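Side-chain contacts in quercetin 2,3-dioxygenase (Escherichia coli, PDB 1TQ5), which cleaves the flavonoid quercetin with dioxygen in vitro, releasing carbon monoxide, as a metal-dependent bicupin of the pirin family whose physiological role is unknown: residues Asn8-Ala13 with Trp21-Phe26; Val144-Pro147 with Gly152-Lys155. One frame throughout, in Å; residues are numbered along the deposited sequence.

Contact 1: residues Asn8-Ala13 with Trp21-Phe26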
ATOM      1  N   ASN A   8      11.751  -2.499  11.604  1.00 22.25           N
ATOM      2  CA  ASN A   8      11.714  -2.793  13.038  1.00 26.82           C
ATOM      3  C   ASN A   8      11.305  -1.616  13.924  1.00 25.56           C
ATOM      4  O   ASN A   8      11.024  -1.792  15.104  1.00 26.58           O
ATOM      5  CB  ASN A   8      13.075  -3.323  13.507  1.00 30.66           C
ATOM      6  CG  ASN A   8      14.185  -2.300  13.348  1.00 35.14           C
ATOM      7  OD1 ASN A   8      14.455  -1.832  12.243  1.00 44.76           O
ATOM      8  ND2 ASN A   8      14.833  -1.949  14.452  1.00 44.05           N
ATOM      9  N   GLU A   9      11.274  -0.417  13.365  1.00 24.30           N
ATOM     10  CA  GLU A   9      10.876   0.743  14.150  1.00 24.62           C
ATOM     11  C   GLU A   9       9.422   1.136  13.913  1.00 22.92           C
ATOM     12  O   GLU A   9       8.950   2.147  14.426  1.00 22.59           O
ATOM     13  CB  GLU A   9      11.813   1.909  13.857  1.00 26.66           C
ATOM     14  CG  GLU A   9      13.206   1.662  14.413  1.00 31.29           C
ATOM     15  CD  GLU A   9      14.180   2.770  14.085  1.00 41.29           C
ATOM     16  OE1 GLU A   9      15.318   2.727  14.606  1.00 50.05           O
ATOM     17  OE2 GLU A   9      13.808   3.674  13.307  1.00 47.20           O
ATOM     18  N   ARG A  10       8.713   0.325  13.139  1.00 21.31           N
ATOM     19  CA  ARG A  10       7.303   0.580  12.855  1.00 20.32           C
ATOM     20  C   ARG A  10       6.481   0.336  14.110  1.00 20.99           C
ATOM     21  O   ARG A  10       6.909  -0.394  14.997  1.00 21.18           O
ATOM     22  CB  ARG A  10       6.796  -0.354  11.754  1.00 20.76           C
ATOM     23  CG  ARG A  10       7.219   0.024  10.348  1.00 16.00           C
ATOM     24  CD  ARG A  10       6.713  -1.014   9.359  1.00 19.23           C
ATOM     25  NE  ARG A  10       7.238  -2.341   9.677  1.00 14.97           N
ATOM     26  CZ  ARG A  10       6.877  -3.460   9.058  1.00 16.46           C
ATOM     27  NH1 ARG A  10       5.979  -3.423   8.081  1.00 15.84           N
ATOM     28  NH2 ARG A  10       7.421  -4.617   9.416  1.00 19.01           N
ATOM     29  N   GLY A  11       5.305   0.956  14.185  1.00 22.74           N
ATOM     30  CA  GLY A  11       4.439   0.745  15.331  1.00 20.97           C
ATOM     31  C   GLY A  11       4.038  -0.712  15.258  1.00 23.40           C
ATOM     32  O   GLY A  11       3.988  -1.275  14.172  1.00 20.33           O
ATOM     33  N   HIS A  12       3.757  -1.336  16.392  1.00 21.80           N
ATOM     34  CA  HIS A  12       3.398  -2.741  16.369  1.00 27.55           C
ATOM     35  C   HIS A  12       2.364  -3.097  17.428  1.00 27.88           C
ATOM     36  O   HIS A  12       2.483  -2.705  18.584  1.00 28.27           O
ATOM     37  CB  HIS A  12       4.667  -3.585  16.559  1.00 27.45           C
ATOM     38  CG  HIS A  12       4.421  -5.062  16.612  1.00 33.63           C
ATOM     39  ND1 HIS A  12       3.892  -5.767  15.552  1.00 35.55           N
ATOM     40  CD2 HIS A  12       4.634  -5.967  17.598  1.00 32.48           C
ATOM     41  CE1 HIS A  12       3.790  -7.042  15.883  1.00 36.11           C
ATOM     42  NE2 HIS A  12       4.233  -7.190  17.120  1.00 29.47           N
ATOM     43  N   ALA A  13       1.344  -3.835  17.014  1.00 29.02           N
ATOM     44  CA  ALA A  13       0.294  -4.281  17.915  1.00 31.41           C
ATOM     45  C   ALA A  13      -0.005  -5.732  17.570  1.00 30.15           C
ATOM     46  O   ALA A  13      -0.215  -6.065  16.404  1.00 30.91           O
ATOM     47  CB  ALA A  13      -0.949  -3.431  17.739  1.00 33.72           C
ATOM     48  N   TRP A  21       1.921  -4.168  11.791  1.00 19.23           N
ATOM     49  CA  TRP A  21       3.027  -3.220  11.856  1.00 17.68           C
ATOM     50  C   TRP A  21       2.540  -1.958  11.150  1.00 17.01           C
ATOM     51  O   TRP A  21       2.106  -2.011  10.001  1.00 14.59           O
ATOM     52  CB  TRP A  21       4.276  -3.780  11.173  1.00 16.56           C
ATOM     53  CG  TRP A  21       4.825  -4.963  11.899  1.00 17.95           C
ATOM     54  CD1 TRP A  21       4.363  -6.251  11.845  1.00 22.94           C
ATOM     55  CD2 TRP A  21       5.882  -4.956  12.866  1.00 25.64           C
ATOM     56  NE1 TRP A  21       5.069  -7.044  12.721  1.00 28.38           N
ATOM     57  CE2 TRP A  21       6.007  -6.276  13.359  1.00 30.32           C
ATOM     58  CE3 TRP A  21       6.735  -3.963  13.366  1.00 27.13           C
ATOM     59  CZ2 TRP A  21       6.953  -6.627  14.329  1.00 29.86           C
ATOM     60  CZ3 TRP A  21       7.677  -4.313  14.332  1.00 29.59           C
ATOM     61  CH2 TRP A  21       7.777  -5.635  14.801  1.00 30.35           C
ATOM     62  N   HIS A  22       2.598  -0.830  11.850  1.00 16.59           N
ATOM     63  CA  HIS A  22       2.135   0.445  11.301  1.00 14.46           C
ATOM     64  C   HIS A  22       3.262   1.323  10.808  1.00 13.18           C
ATOM     65  O   HIS A  22       4.171   1.665  11.571  1.00 16.84           O
ATOM     66  CB  HIS A  22       1.369   1.225  12.370  1.00 17.97           C
ATOM     67  CG  HIS A  22       0.249   0.456  12.991  1.00 21.62           C
ATOM     68  ND1 HIS A  22      -0.856   0.048  12.276  1.00 29.02           N
ATOM     69  CD2 HIS A  22       0.070   0.007  14.255  1.00 24.74           C
ATOM     70  CE1 HIS A  22      -1.667  -0.624  13.074  1.00 30.35           C
ATOM     71  NE2 HIS A  22      -1.128  -0.663  14.279  1.00 30.93           N
ATOM     72  N   THR A  23       3.198   1.715   9.542  1.00 15.65           N
ATOM     73  CA  THR A  23       4.228   2.582   8.998  1.00 15.89           C
ATOM     74  C   THR A  23       4.044   4.017   9.495  1.00 16.97           C
ATOM     75  O   THR A  23       5.025   4.725   9.726  1.00 18.43           O
ATOM     76  CB  THR A  23       4.210   2.577   7.464  1.00 16.95           C
ATOM     77  OG1 THR A  23       4.623   1.288   6.990  1.00 14.27           O
ATOM     78  CG2 THR A  23       5.144   3.645   6.915  1.00 18.78           C
ATOM     79  N   PHE A  24       2.786   4.434   9.651  1.00 16.11           N
ATOM     80  CA  PHE A  24       2.450   5.786  10.111  1.00 18.50           C
ATOM     81  C   PHE A  24       1.537   5.716  11.327  1.00 20.00           C
ATOM     82  O   PHE A  24       0.927   4.678  11.601  1.00 19.81           O
ATOM     83  CB  PHE A  24       1.693   6.574   9.031  1.00 18.18           C
ATOM     84  CG  PHE A  24       2.400   6.650   7.711  1.00 17.68           C
ATOM     85  CD1 PHE A  24       3.520   7.453   7.552  1.00 16.43           C
ATOM     86  CD2 PHE A  24       1.953   5.900   6.629  1.00 19.25           C
ATOM     87  CE1 PHE A  24       4.190   7.511   6.340  1.00 16.46           C
ATOM     88  CE2 PHE A  24       2.616   5.947   5.411  1.00 21.06           C
ATOM     89  CZ  PHE A  24       3.740   6.756   5.267  1.00 21.81           C
ATOM     90  N   SER A  25       1.434   6.841  12.036  1.00 23.81           N
ATOM     91  CA  SER A  25       0.569   6.940  13.203  1.00 24.46           C
ATOM     92  C   SER A  25      -0.773   6.315  12.833  1.00 23.69           C
ATOM     93  O   SER A  25      -1.372   6.664  11.808  1.00 25.94           O
ATOM     94  CB  SER A  25       0.361   8.409  13.586  1.00 27.06           C
ATOM     95  OG  SER A  25       1.600   9.069  13.766  1.00 27.23           O
ATOM     96  N   PHE A  26      -1.238   5.388  13.658  1.00 27.39           N
ATOM     97  CA  PHE A  26      -2.502   4.707  13.408  1.00 28.77           C
ATOM     98  C   PHE A  26      -3.227   4.446  14.724  1.00 30.63           C
ATOM     99  O   PHE A  26      -2.630   3.955  15.682  1.00 28.70           O
ATOM    100  CB  PHE A  26      -2.252   3.372  12.706  1.00 29.49           C
ATOM    101  CG  PHE A  26      -3.499   2.723  12.175  1.00 24.74           C
ATOM    102  CD1 PHE A  26      -4.104   3.196  11.016  1.00 23.30           C
ATOM    103  CD2 PHE A  26      -4.071   1.640  12.830  1.00 28.31           C
ATOM    104  CE1 PHE A  26      -5.264   2.596  10.519  1.00 25.25           C
ATOM    105  CE2 PHE A  26      -5.234   1.033  12.340  1.00 24.58           C
ATOM    106  CZ  PHE A  26      -5.827   1.515  11.184  1.00 23.91           C
TER
HETATM  107  O   HOH W   1       3.966  -1.262   7.523  1.00 16.91           O

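Contact 2: residues Val144-Pro147 with Gly152-Lys155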
ATOM      1  N   VAL A 144      -0.563   0.100 -11.023  1.00 25.20           N
ATOM      2  CA  VAL A 144      -1.671  -0.459 -10.252  1.00 25.20           C
ATOM      3  C   VAL A 144      -2.811   0.529 -10.029  1.00 24.11           C
ATOM      4  O   VAL A 144      -3.984   0.174 -10.170  1.00 23.83           O
ATOM      5  CB  VAL A 144      -1.175  -0.974  -8.884  1.00 26.58           C
ATOM      6  CG1 VAL A 144      -2.339  -1.526  -8.075  1.00 28.06           C
ATOM      7  CG2 VAL A 144      -0.122  -2.057  -9.094  1.00 29.77           C
ATOM      8  N   LEU A 145      -2.465   1.759  -9.662  1.00 22.97           N
ATOM      9  CA  LEU A 145      -3.462   2.801  -9.438  1.00 22.58           C
ATOM     10  C   LEU A 145      -3.101   4.027 -10.267  1.00 24.26           C
ATOM     11  O   LEU A 145      -1.927   4.311 -10.485  1.00 24.40           O
ATOM     12  CB  LEU A 145      -3.519   3.202  -7.961  1.00 23.52           C
ATOM     13  CG  LEU A 145      -3.888   2.150  -6.914  1.00 24.03           C
ATOM     14  CD1 LEU A 145      -3.870   2.796  -5.532  1.00 29.38           C
ATOM     15  CD2 LEU A 145      -5.263   1.568  -7.216  1.00 26.83           C
ATOM     16  N   SER A 146      -4.123   4.738 -10.728  1.00 26.98           N
ATOM     17  CA  SER A 146      -3.948   5.947 -11.525  1.00 29.33           C
ATOM     18  C   SER A 146      -5.195   6.809 -11.392  1.00 29.31           C
ATOM     19  O   SER A 146      -6.287   6.300 -11.124  1.00 28.05           O
ATOM     20  CB  SER A 146      -3.737   5.604 -13.000  1.00 28.85           C
ATOM     21  OG  SER A 146      -2.453   5.044 -13.204  1.00 41.86           O
ATOM     22  N   PRO A 147      -5.049   8.128 -11.576  1.00 31.34           N
ATOM     23  CA  PRO A 147      -6.191   9.043 -11.471  1.00 33.48           C
ATOM     24  C   PRO A 147      -7.213   8.795 -12.585  1.00 33.77           C
ATOM     25  O   PRO A 147      -8.412   8.988 -12.395  1.00 33.19           O
ATOM     26  CB  PRO A 147      -5.542  10.423 -11.598  1.00 34.54           C
ATOM     27  CG  PRO A 147      -4.123  10.196 -11.146  1.00 34.06           C
ATOM     28  CD  PRO A 147      -3.796   8.874 -11.778  1.00 33.69           C
ATOM     29  N   GLY A 152      -4.579  -0.064 -18.012  1.00 31.32           N
ATOM     30  CA  GLY A 152      -5.027  -1.210 -17.241  1.00 31.92           C
ATOM     31  C   GLY A 152      -4.926  -1.109 -15.730  1.00 31.07           C
ATOM     32  O   GLY A 152      -5.045  -2.119 -15.033  1.00 32.30           O
ATOM     33  N   SER A 153      -4.717   0.096 -15.216  1.00 29.12           N
ATOM     34  CA  SER A 153      -4.621   0.292 -13.776  1.00 28.88           C
ATOM     35  C   SER A 153      -6.014   0.540 -13.193  1.00 30.59           C
ATOM     36  O   SER A 153      -6.972   0.790 -13.930  1.00 30.13           O
ATOM     37  CB  SER A 153      -3.719   1.492 -13.471  1.00 31.23           C
ATOM     38  OG  SER A 153      -4.292   2.696 -13.957  1.00 27.53           O
ATOM     39  N   LEU A 154      -6.123   0.465 -11.870  1.00 28.42           N
ATOM     40  CA  LEU A 154      -7.390   0.711 -11.195  1.00 27.29           C
ATOM     41  C   LEU A 154      -7.478   2.203 -10.892  1.00 29.16           C
ATOM     42  O   LEU A 154      -6.467   2.845 -10.592  1.00 27.55           O
ATOM     43  CB  LEU A 154      -7.465  -0.084  -9.884  1.00 29.23           C
ATOM     44  CG  LEU A 154      -7.695  -1.596  -9.957  1.00 30.22           C
ATOM     45  CD1 LEU A 154      -7.514  -2.212  -8.575  1.00 33.02           C
ATOM     46  CD2 LEU A 154      -9.099  -1.877 -10.484  1.00 29.57           C
ATOM     47  N   LYS A 155      -8.679   2.765 -10.970  1.00 28.45           N
ATOM     48  CA  LYS A 155      -8.840   4.187 -10.697  1.00 28.47           C
ATOM     49  C   LYS A 155      -8.735   4.513  -9.217  1.00 26.29           C
ATOM     50  O   LYS A 155      -9.185   3.754  -8.361  1.00 25.39           O
ATOM     51  CB  LYS A 155     -10.184   4.702 -11.224  1.00 27.59           C
ATOM     52  CG  LYS A 155     -10.428   6.171 -10.885  1.00 33.53           C
ATOM     53  CD  LYS A 155     -11.517   6.796 -11.739  1.00 41.88           C
ATOM     54  CE  LYS A 155     -11.050   6.992 -13.173  1.00 47.07           C
ATOM     55  NZ  LYS A 155     -12.108   7.610 -14.029  1.00 50.71           N
TER

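Contact 1: residues Asn8-Ala13 with Trp21-Phe26
Trp21 lies between His12 and Arg10, which approach its indole from opposite sides. On one face the His12 ring forms an offset stack with the six-membered ring of Trp21, the centroids 3.9 Å apart and the planes tilted by 26°. His12 ND1 comes nearest, 3.1 Å from Trp21 CE2, and also makes a weak hydrogen bond to Ser20 O. With CG of His12 anti to the backbone N (chi1 178°), the imidazole is laid over the indole. The strand pairing itself puts His12 CB over the same six-membered ring, in a CH-pi contact. On the side opposite His12 lies the Arg10 guanidinium, its plane 20° from the indole, with Arg10 NH2 offset toward the ring's rim and 3.6 Å from Trp21 CG. Trp21 CB lies over one face of the guanidinium, above its centre, 3.4 Å from Arg10 CZ.

The backbone bonds are those of a hairpin between strands 11-14 and 18-22, in the N-terminal, pirin-family cupin half. Gly11 and His22 form an antiparallel hydrogen-bonded pair: Gly11 N reaches His22 O at 2.9 Å, and His22 N returns to Gly11 O at 2.7 Å. His12 and Trp21 follow as the non-hydrogen-bonded pair, which places both rings on one face of the sheet.

The polar end of Arg10 is held from several directions. NE bonds to Ala7 O, NH1 forms a salt bridge with Asp45, and NH1 also donates to a water at 3.0 Å that bridges to Trp21 O and Thr23 OG1. His22 ND1, in turn, hydrogen-bonds Asn44.

These bonds would probably restrict rotation of the guanidinium, and Asp45 would partly offset its positive charge while its flat surface packs against Trp21.

Contact 2: residues Val144-Pro147 with Gly152-Lys155
A short parallel pairing at the edge of a mixed sheet in the C-terminal cupin domain joins Val144-Pro147 to Gly152-Lys155, with strand 154-155 outermost. Two backbone bonds set its register. Leu154 N donates to Val144 O at 2.7 Å, with an N-H...O angle of 167°, and Leu154 O accepts from Ser146 N at 3.0 Å, nearly in line with its C=O bond. Leu154 O also receives a CA-H...O contact from Leu145 CA, so this one carbonyl oxygen takes both contacts.

Leu145 and Leu154 point to the same face, where Leu145 CD2 meets Leu154 CB at 3.8 Å; both side chains also touch Ile92 of strand 90-94, which belongs to the sheet of the N-terminal domain. The fold is a bicupin, and this apolar face therefore packs against its other half. Val144 and Leu145 both face Leu162 on the neighbouring strand, a classic beta bulge.

Ser153, just before strand 154-155, meets Ser146 at the end of its strand. Ser153 OG, set between its backbone N and carbonyl carbon (chi1 65°), bonds to Arg150 O within the connecting loop. It lies 3.1 Å from Ser146 OG, a possible weak hydrogen bond for which Leu145 O is the alternative acceptor.

On the face shared with Ser146, the aliphatic chain of Lys155 runs beside the Pro147 carbonyl, bending at chi3 (-71°) and bringing CE to 3.4 Å from Pro147 O. Shortened to an alanine here, the residue would probably leave that carbonyl less covered where the loop begins. The backbone continues the link between domains: Lys155 O accepts a hydrogen bond from Arg129.

How the contacts relate
From the N terminus, the chain first leaves strand 2-5, itself an edge of the mixed sheet of the C-terminal domain, and reaches contact 1. Here the seven intervening residues include the strand ends and the turn between them, and the hairpin joins edge strand 11-14 to its neighbour 18-22 in the N-terminal domain's sheet. Much later, contact 2 closes a shorter loop of four residues by parallel pairing, adding strand 154-155 to strand 141-146 at the far edge of the mixed sheet from strand 2-5. The two loops are in series and neither nest nor cross. Contact 1 and contact 2 lie on opposite sides of the chain's centre, their nearest atoms about 13 Å apart.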